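Local coordinates for DNA mismatch repair protein MLH3 (Saccharomyces cerevisiae S288C, PDB 6RMN) that takes part in DNA mismatch repair of insertion-deletion loops as a subunit of the MutLbeta heterodimer, this chain being the C-terminal part of MLH3, at residues K101-G106 and T183-I188; A90-H95 and Q145-L150; S130-N133 and Y138-M141. One frame throughout, in Å; residues are numbered along the deposited sequence.

Interaction 1 (K101-G106 and T183-I188)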
loop_
_atom_site.group_PDB
_atom_site.type_symbol
_atom_site.label_atom_id
_atom_site.label_comp_id
_atom_site.label_asym_id
_atom_site.label_seq_id
_atom_site.Cartn_x
_atom_site.Cartn_y
_atom_site.Cartn_z
ATOM N N LYS B 101 42.985 -7.759 18.894
ATOM C CA LYS B 101 43.222 -6.324 19.153
ATOM C C LYS B 101 42.340 -5.436 18.260
ATOM O O LYS B 101 41.908 -4.377 18.707
ATOM C CB LYS B 101 44.712 -5.935 18.966
ATOM C CG LYS B 101 45.697 -6.565 19.956
ATOM C CD LYS B 101 45.868 -5.765 21.259
ATOM C CE LYS B 101 46.785 -6.458 22.243
ATOM N NZ LYS B 101 46.718 -5.835 23.590
ATOM N N LYS B 102 42.059 -5.874 17.022
ATOM C CA LYS B 102 41.212 -5.150 16.054
ATOM C C LYS B 102 39.758 -5.005 16.532
ATOM O O LYS B 102 39.057 -4.088 16.096
ATOM C CB LYS B 102 41.230 -5.857 14.687
ATOM C CG LYS B 102 42.614 -5.981 14.064
ATOM C CD LYS B 102 42.581 -6.903 12.864
ATOM C CE LYS B 102 43.966 -7.162 12.349
ATOM N NZ LYS B 102 43.954 -8.026 11.146
ATOM N N TRP B 103 39.308 -5.921 17.407
ATOM C CA TRP B 103 37.961 -5.931 17.972
ATOM C C TRP B 103 37.915 -5.394 19.408
ATOM O O TRP B 103 36.914 -5.578 20.088
ATOM C CB TRP B 103 37.363 -7.347 17.894
ATOM C CG TRP B 103 37.262 -7.866 16.492
ATOM C CD1 TRP B 103 38.084 -8.779 15.892
ATOM C CD2 TRP B 103 36.332 -7.435 15.486
ATOM N NE1 TRP B 103 37.693 -8.977 14.586
ATOM C CE2 TRP B 103 36.628 -8.154 14.306
ATOM C CE3 TRP B 103 35.267 -6.516 15.471
ATOM C CZ2 TRP B 103 35.875 -8.009 13.135
ATOM C CZ3 TRP B 103 34.539 -6.357 14.301
ATOM C CH2 TRP B 103 34.867 -7.073 13.141
ATOM N N GLY B 104 38.984 -4.726 19.845
ATOM C CA GLY B 104 39.076 -4.139 21.177
ATOM C C GLY B 104 39.396 -5.117 22.290
ATOM O O GLY B 104 39.375 -4.738 23.464
ATOM N N ILE B 105 39.704 -6.378 21.937
ATOM C CA ILE B 105 40.036 -7.428 22.901
ATOM C C ILE B 105 41.560 -7.474 23.027
ATOM O O ILE B 105 42.241 -7.966 22.126
ATOM C CB ILE B 105 39.386 -8.799 22.507
ATOM C CG1 ILE B 105 37.846 -8.677 22.356
ATOM C CG2 ILE B 105 39.775 -9.928 23.491
ATOM C CD1 ILE B 105 37.255 -9.497 21.272
ATOM N N GLY B 106 42.074 -6.902 24.122
ATOM C CA GLY B 106 43.501 -6.816 24.396
ATOM C C GLY B 106 43.939 -7.744 25.504
ATOM O O GLY B 106 43.441 -7.641 26.623
ATOM N N THR B 183 31.030 -14.104 15.897
ATOM C CA THR B 183 29.662 -14.558 16.179
ATOM C C THR B 183 29.038 -13.834 17.385
ATOM O O THR B 183 27.861 -13.477 17.330
ATOM C CB THR B 183 29.622 -16.098 16.317
ATOM O OG1 THR B 183 30.166 -16.681 15.131
ATOM C CG2 THR B 183 28.205 -16.648 16.541
ATOM N N VAL B 184 29.835 -13.595 18.448
ATOM C CA VAL B 184 29.367 -12.896 19.651
ATOM C C VAL B 184 28.933 -11.455 19.338
ATOM O O VAL B 184 27.989 -10.975 19.951
ATOM C CB VAL B 184 30.369 -12.981 20.833
ATOM C CG1 VAL B 184 31.682 -12.247 20.526
ATOM C CG2 VAL B 184 29.734 -12.473 22.135
ATOM N N PHE B 185 29.604 -10.781 18.385
ATOM C CA PHE B 185 29.256 -9.419 18.006
ATOM C C PHE B 185 27.942 -9.401 17.213
ATOM O O PHE B 185 27.061 -8.609 17.522
ATOM C CB PHE B 185 30.411 -8.731 17.276
ATOM C CG PHE B 185 31.555 -8.347 18.177
ATOM C CD1 PHE B 185 31.499 -7.201 18.949
ATOM C CD2 PHE B 185 32.700 -9.123 18.240
ATOM C CE1 PHE B 185 32.566 -6.851 19.791
ATOM C CE2 PHE B 185 33.766 -8.772 19.076
ATOM C CZ PHE B 185 33.689 -7.642 19.849
ATOM N N HIS B 186 27.787 -10.342 16.267
ATOM C CA HIS B 186 26.597 -10.587 15.451
ATOM C C HIS B 186 25.367 -10.764 16.356
ATOM O O HIS B 186 24.360 -10.080 16.167
ATOM C CB HIS B 186 26.813 -11.886 14.662
ATOM C CG HIS B 186 26.655 -11.756 13.189
ATOM N ND1 HIS B 186 25.437 -11.415 12.619
ATOM C CD2 HIS B 186 27.553 -11.991 12.206
ATOM C CE1 HIS B 186 25.638 -11.438 11.313
ATOM N NE2 HIS B 186 26.900 -11.770 11.015
ATOM N N GLU B 187 25.483 -11.659 17.367
ATOM C CA GLU B 187 24.461 -11.982 18.369
ATOM C C GLU B 187 24.028 -10.754 19.142
ATOM O O GLU B 187 22.824 -10.529 19.282
ATOM C CB GLU B 187 24.963 -13.075 19.317
ATOM C CG GLU B 187 25.001 -14.462 18.686
ATOM C CD GLU B 187 25.713 -15.574 19.445
ATOM O OE1 GLU B 187 26.252 -15.317 20.547
ATOM O OE2 GLU B 187 25.731 -16.712 18.923
ATOM N N ILE B 188 24.997 -9.927 19.594
ATOM C CA ILE B 188 24.708 -8.681 20.315
ATOM C C ILE B 188 23.926 -7.689 19.428
ATOM O O ILE B 188 22.919 -7.138 19.882
ATOM C CB ILE B 188 25.973 -8.050 20.969
ATOM C CG1 ILE B 188 26.585 -9.012 22.039
ATOM C CG2 ILE B 188 25.656 -6.694 21.596
ATOM C CD1 ILE B 188 28.012 -8.662 22.520
#

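Interaction 2 (A90-H95 and Q145-L150)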
loop_
_atom_site.group_PDB
_atom_site.type_symbol
_atom_site.label_atom_id
_atom_site.label_comp_id
_atom_site.label_asym_id
_atom_site.label_seq_id
_atom_site.Cartn_x
_atom_site.Cartn_y
_atom_site.Cartn_z
ATOM N N ALA B 90 46.581 -21.592 24.891
ATOM C CA ALA B 90 47.539 -20.503 25.077
ATOM C C ALA B 90 48.282 -20.196 23.775
ATOM O O ALA B 90 48.476 -19.024 23.463
ATOM C CB ALA B 90 48.528 -20.857 26.181
ATOM N N ASP B 91 48.670 -21.245 23.011
ATOM C CA ASP B 91 49.345 -21.117 21.716
ATOM C C ASP B 91 48.392 -20.506 20.682
ATOM O O ASP B 91 48.798 -19.616 19.931
ATOM C CB ASP B 91 49.891 -22.482 21.243
ATOM C CG ASP B 91 51.034 -23.069 22.078
ATOM O OD1 ASP B 91 51.381 -22.475 23.136
ATOM O OD2 ASP B 91 51.578 -24.128 21.681
ATOM N N LEU B 92 47.113 -20.945 20.691
ATOM C CA LEU B 92 46.035 -20.447 19.834
ATOM C C LEU B 92 45.792 -18.944 20.078
ATOM O O LEU B 92 45.688 -18.190 19.112
ATOM C CB LEU B 92 44.757 -21.272 20.077
ATOM C CG LEU B 92 43.555 -21.089 19.149
ATOM C CD1 LEU B 92 43.912 -21.344 17.691
ATOM C CD2 LEU B 92 42.440 -22.028 19.550
ATOM N N PHE B 93 45.767 -18.507 21.356
ATOM C CA PHE B 93 45.605 -17.092 21.707
ATOM C C PHE B 93 46.842 -16.263 21.360
ATOM O O PHE B 93 46.711 -15.123 20.902
ATOM C CB PHE B 93 45.188 -16.902 23.176
ATOM C CG PHE B 93 43.732 -17.206 23.449
ATOM C CD1 PHE B 93 42.723 -16.483 22.820
ATOM C CD2 PHE B 93 43.371 -18.179 24.374
ATOM C CE1 PHE B 93 41.382 -16.774 23.063
ATOM C CE2 PHE B 93 42.026 -18.458 24.630
ATOM C CZ PHE B 93 41.040 -17.750 23.977
ATOM N N LYS B 94 48.037 -16.854 21.533
ATOM C CA LYS B 94 49.325 -16.237 21.188
ATOM C C LYS B 94 49.357 -15.941 19.684
ATOM O O LYS B 94 49.727 -14.835 19.280
ATOM C CB LYS B 94 50.490 -17.167 21.573
ATOM C CG LYS B 94 51.690 -16.431 22.149
ATOM C CD LYS B 94 52.741 -17.405 22.665
ATOM C CE LYS B 94 53.859 -16.706 23.400
ATOM N NZ LYS B 94 54.863 -17.671 23.926
ATOM N N HIS B 95 48.899 -16.919 18.876
ATOM C CA HIS B 95 48.807 -16.868 17.422
ATOM C C HIS B 95 47.848 -15.788 16.928
ATOM O O HIS B 95 48.149 -15.149 15.922
ATOM C CB HIS B 95 48.370 -18.248 16.883
ATOM C CG HIS B 95 48.441 -18.401 15.395
ATOM N ND1 HIS B 95 47.436 -17.928 14.572
ATOM C CD2 HIS B 95 49.373 -19.018 14.634
ATOM C CE1 HIS B 95 47.792 -18.255 13.341
ATOM N NE2 HIS B 95 48.950 -18.914 13.326
ATOM N N GLN B 145 35.643 -19.645 20.813
ATOM C CA GLN B 145 34.733 -19.813 19.675
ATOM C C GLN B 145 35.272 -19.046 18.447
ATOM O O GLN B 145 35.424 -19.657 17.385
ATOM C CB GLN B 145 33.314 -19.358 20.060
ATOM C CG GLN B 145 32.225 -19.619 19.022
ATOM C CD GLN B 145 30.989 -18.808 19.348
ATOM O OE1 GLN B 145 31.030 -17.574 19.474
ATOM N NE2 GLN B 145 29.857 -19.481 19.501
ATOM N N HIS B 146 35.653 -17.757 18.624
ATOM C CA HIS B 146 36.246 -16.960 17.555
ATOM C C HIS B 146 37.629 -17.468 17.105
ATOM O O HIS B 146 37.887 -17.509 15.900
ATOM C CB HIS B 146 36.293 -15.468 17.885
ATOM C CG HIS B 146 36.669 -14.643 16.689
ATOM N ND1 HIS B 146 35.923 -14.689 15.515
ATOM C CD2 HIS B 146 37.720 -13.812 16.504
ATOM C CE1 HIS B 146 36.532 -13.877 14.669
ATOM N NE2 HIS B 146 37.615 -13.326 15.215
ATOM N N ALA B 147 38.501 -17.864 18.063
ATOM C CA ALA B 147 39.837 -18.406 17.785
ATOM C C ALA B 147 39.735 -19.682 16.938
ATOM O O ALA B 147 40.519 -19.858 15.999
ATOM C CB ALA B 147 40.566 -18.698 19.090
ATOM N N HIS B 148 38.758 -20.563 17.264
ATOM C CA HIS B 148 38.497 -21.797 16.519
ATOM C C HIS B 148 37.873 -21.472 15.170
ATOM O O HIS B 148 38.179 -22.145 14.196
ATOM C CB HIS B 148 37.611 -22.773 17.313
ATOM C CG HIS B 148 38.310 -23.414 18.468
ATOM N ND1 HIS B 148 39.470 -24.158 18.294
ATOM C CD2 HIS B 148 37.985 -23.416 19.780
ATOM C CE1 HIS B 148 39.823 -24.557 19.505
ATOM N NE2 HIS B 148 38.956 -24.139 20.430
ATOM N N ASP B 149 37.040 -20.415 15.095
ATOM C CA ASP B 149 36.443 -19.978 13.833
ATOM C C ASP B 149 37.547 -19.593 12.835
ATOM O O ASP B 149 37.514 -20.020 11.682
ATOM C CB ASP B 149 35.424 -18.829 14.053
ATOM C CG ASP B 149 34.023 -19.304 14.407
ATOM O OD1 ASP B 149 33.756 -20.530 14.276
ATOM O OD2 ASP B 149 33.183 -18.452 14.800
ATOM N N LEU B 150 38.562 -18.863 13.323
ATOM C CA LEU B 150 39.719 -18.419 12.554
ATOM C C LEU B 150 40.598 -19.575 12.149
ATOM O O LEU B 150 40.953 -19.680 10.972
ATOM C CB LEU B 150 40.538 -17.381 13.340
ATOM C CG LEU B 150 39.868 -16.038 13.572
ATOM C CD1 LEU B 150 40.499 -15.310 14.746
ATOM C CD2 LEU B 150 39.898 -15.189 12.325
#

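Interaction 3 (S130-N133 and Y138-M141)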
loop_
_atom_site.group_PDB
_atom_site.type_symbol
_atom_site.label_atom_id
_atom_site.label_comp_id
_atom_site.label_asym_id
_atom_site.label_seq_id
_atom_site.Cartn_x
_atom_site.Cartn_y
_atom_site.Cartn_z
ATOM N N SER B 130 29.622 -5.469 28.771
ATOM C CA SER B 130 28.233 -5.588 29.233
ATOM C C SER B 130 27.722 -7.026 29.254
ATOM O O SER B 130 27.139 -7.449 30.251
ATOM C CB SER B 130 27.300 -4.720 28.391
ATOM O OG SER B 130 27.756 -3.379 28.297
ATOM N N LYS B 131 27.948 -7.769 28.161
ATOM C CA LYS B 131 27.525 -9.161 27.989
ATOM C C LYS B 131 28.229 -10.126 28.958
ATOM O O LYS B 131 27.576 -11.016 29.511
ATOM C CB LYS B 131 27.722 -9.588 26.513
ATOM C CG LYS B 131 27.120 -10.940 26.142
ATOM C CD LYS B 131 25.604 -10.946 25.978
ATOM C CE LYS B 131 25.106 -12.360 25.820
ATOM N NZ LYS B 131 23.647 -12.458 26.046
ATOM N N TYR B 132 29.546 -9.941 29.158
ATOM C CA TYR B 132 30.393 -10.775 30.014
ATOM C C TYR B 132 29.984 -10.677 31.489
ATOM O O TYR B 132 29.970 -11.702 32.182
ATOM C CB TYR B 132 31.885 -10.458 29.747
ATOM C CG TYR B 132 32.825 -10.372 30.929
ATOM C CD1 TYR B 132 33.271 -11.522 31.572
ATOM C CD2 TYR B 132 33.400 -9.160 31.296
ATOM C CE1 TYR B 132 34.190 -11.457 32.618
ATOM C CE2 TYR B 132 34.319 -9.082 32.345
ATOM C CZ TYR B 132 34.698 -10.232 33.016
ATOM O OH TYR B 132 35.589 -10.167 34.064
ATOM N N ASN B 133 29.639 -9.460 31.953
ATOM C CA ASN B 133 29.178 -9.146 33.310
ATOM C C ASN B 133 29.952 -9.879 34.452
ATOM O O ASN B 133 29.355 -10.374 35.420
ATOM C CB ASN B 133 27.667 -9.382 33.407
ATOM C CG ASN B 133 27.011 -8.762 34.617
ATOM O OD1 ASN B 133 27.511 -7.794 35.196
ATOM N ND2 ASN B 133 25.889 -9.329 35.041
ATOM N N TYR B 138 32.154 -17.539 30.710
ATOM C CA TYR B 138 31.457 -17.054 29.530
ATOM C C TYR B 138 32.456 -16.446 28.528
ATOM O O TYR B 138 32.390 -16.752 27.336
ATOM C CB TYR B 138 30.366 -16.020 29.910
ATOM C CG TYR B 138 29.788 -15.327 28.694
ATOM C CD1 TYR B 138 28.853 -15.965 27.884
ATOM C CD2 TYR B 138 30.251 -14.073 28.295
ATOM C CE1 TYR B 138 28.375 -15.366 26.719
ATOM C CE2 TYR B 138 29.796 -13.474 27.116
ATOM C CZ TYR B 138 28.849 -14.122 26.341
ATOM O OH TYR B 138 28.412 -13.574 25.168
ATOM N N LEU B 139 33.334 -15.547 29.018
ATOM C CA LEU B 139 34.317 -14.821 28.225
ATOM C C LEU B 139 35.292 -15.770 27.531
ATOM O O LEU B 139 35.539 -15.598 26.339
ATOM C CB LEU B 139 35.048 -13.781 29.099
ATOM C CG LEU B 139 36.024 -12.823 28.402
ATOM C CD1 LEU B 139 35.339 -12.026 27.301
ATOM C CD2 LEU B 139 36.644 -11.888 29.398
ATOM N N LYS B 140 35.793 -16.795 28.258
ATOM C CA LYS B 140 36.691 -17.813 27.708
ATOM C C LYS B 140 36.002 -18.524 26.528
ATOM O O LYS B 140 36.586 -18.600 25.441
ATOM C CB LYS B 140 37.110 -18.829 28.786
ATOM C CG LYS B 140 38.127 -19.852 28.283
ATOM C CD LYS B 140 38.493 -20.878 29.329
ATOM C CE LYS B 140 39.559 -21.819 28.823
ATOM N NZ LYS B 140 39.992 -22.790 29.865
ATOM N N MET B 141 34.752 -18.997 26.736
ATOM C CA MET B 141 33.961 -19.692 25.724
ATOM C C MET B 141 33.809 -18.862 24.447
ATOM O O MET B 141 33.967 -19.395 23.350
ATOM C CB MET B 141 32.579 -20.071 26.279
ATOM C CG MET B 141 31.887 -21.135 25.475
ATOM S SD MET B 141 30.223 -20.656 24.980
ATOM C CE MET B 141 30.557 -19.891 23.331
#

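Interaction 1 (K101-G106 and T183-I188)
F185 reaches out from the helix of T183-I188 and pushes the CE2/CZ end of its ring between W103 and I105. The two aromatic rings are tilted rather than stacked: the six-membered ring of W103 and the ring of F185 have their centroids 5.6 Å apart and their planes at 31°. Between the two side chains the nearest approach is at the root of the tryptophan, W103 CB to F185 CE2, 4.0 Å. Beside it, F185 CZ meets the backbone oxygen W103 O at 3.8 Å, an approach oblique to the phenyl ring. I105 points against F185 from the opposite direction, and its CD1 stops at the edge of the phenyl ring, near the ring plane, 4.2 Å from F185 CE2. No hydrogen bond crosses the contact; all three side chains are buried, and carbon contacts, with one carbonyl oxygen against the ring, carry it. W103 has CG beside its backbone N and anti to its carbonyl carbon (chi1 -60°), which swings the indole away from W103 O, while that oxygen stays against the phenyl ring. The loop presenting these groups is a Schellman motif that ends helix 87-101: G104 is the C-prime residue with positive phi, G104 N bonds K101 O at 3.2 Å, and I105 N reaches F100 O. Directly afterwards G106 enters strand 106-110, pairing with K122 and T123 of strand 117-124, so the contact joins the turn between helix 87-101 and strand 106-110 to helix 183-196, which further along carries the zinc ligand C194. L65 and V68 of helix 48-69 cover W103, and helix 126-132 supplies L128 against I105 and M127 against F185.

Interaction 2 (A90-H95 and Q145-L150)
L92 lays its isobutyl group on A147 and H148 where helix 87-101 passes helix 136-151. This is helix-on-helix packing in the C-terminal region of MLH3: the axes of the two short segments approach to 10.3 Å, with 73° between their N-to-C directions, and the alanine methyl sits at the crossing. Apolar contacts come first. L92 CG and A147 CB are 3.8 Å apart, and L92 CD2 lies equally near that methyl. F93 adds a looser touch: F93 CE1 is 4.5 Å from A147 CB, which lies oblique to the phenyl ring. That ring also meets Y107 edge-to-face and touches L143 and L144. The second kind is CH-pi: with CG anti to the backbone N (chi1 -171°), L92 extends toward helix 136-151 and puts CD2 over one face of the H148 imidazole, 4.0 Å from its centroid and 29° off the ring normal. The leucine and histidine side chains cross at about a right angle. With an alanine in place of L92 the imidazole face loses its methyl partner, and H148 would probably be freer to turn and the packing beside A147 less close. The closest atoms of the contact are L92 CD2 and H148 CE1, at 3.6 Å.

Interaction 3 (S130-N133 and Y138-M141)
Y132 offers one face of its ring to L139, whose CD2 stands over it in a CH-pi contact, 4.2 Å from the ring centroid and 16° off the normal. The methyl is shifted toward the CD1/CE1 side of the ring, and L139 CB continues the contact there, 3.8 Å from Y132 CD1. The second aromatic ring, that of Y138, is approached obliquely, neither squarely on a face nor at an edge, by K131 CG and by Y132 CA. Y138 CD2 comes to 3.7 Å from Y132 CA, so this phenol leans against the backbone of the first helix while the other tyrosine receives the leucine. The Y132 side chain holds an unusual first torsion (chi1 139°), well away from a staggered position, with its ring set against the leucine. Two consecutive helices joined by a short turn meet here: helix 126-132 ends at N133, which leaves helical geometry with positive phi, and helix 136-151 starts a few residues later, turning a corner that brings the CA atoms of Y132 and L139 to 5.9 Å. L124 of strand 117-124, from the neighbouring sheet, touches both Y132 and L139. Toward helix 183-196, the aliphatic stem of K131 crosses the end of Y138 at about a right angle. The lysine chain bends at chi2 (76°), bringing both CG and CE round the phenol oxygen: Y138 OH is 3.1 Å from K131 CG, a tight approach, and 3.6 Å from K131 CE. These are contacts of carbon with oxygen, and no hydrogen bond joins the two segments. V184 and I188 of helix 183-196 extend the patch, V184 against Y138 and I188 against K131.

All three interactions lie on the same side of the chain's centre. Interaction 1 is 13 Å from interaction 2 and 11 Å from interaction 3, centre to centre; interactions 2 and 3 are 16 Å apart and share helix 136-151. Along the chain the segments of interactions 1 and 2 alternate, while interaction 3, a short-range contact between successive helices, falls within the span of both. Interaction 1 touches each of the others: T183 packs on Q145 and D149, and helix 183-196 meets both helices of interaction 3. Helices 87-101, 126-132 and 136-151 thus form one cluster beside the sheet containing strands 106-110 and 117-124, and helix 183-196 links it to the part holding the zinc ions.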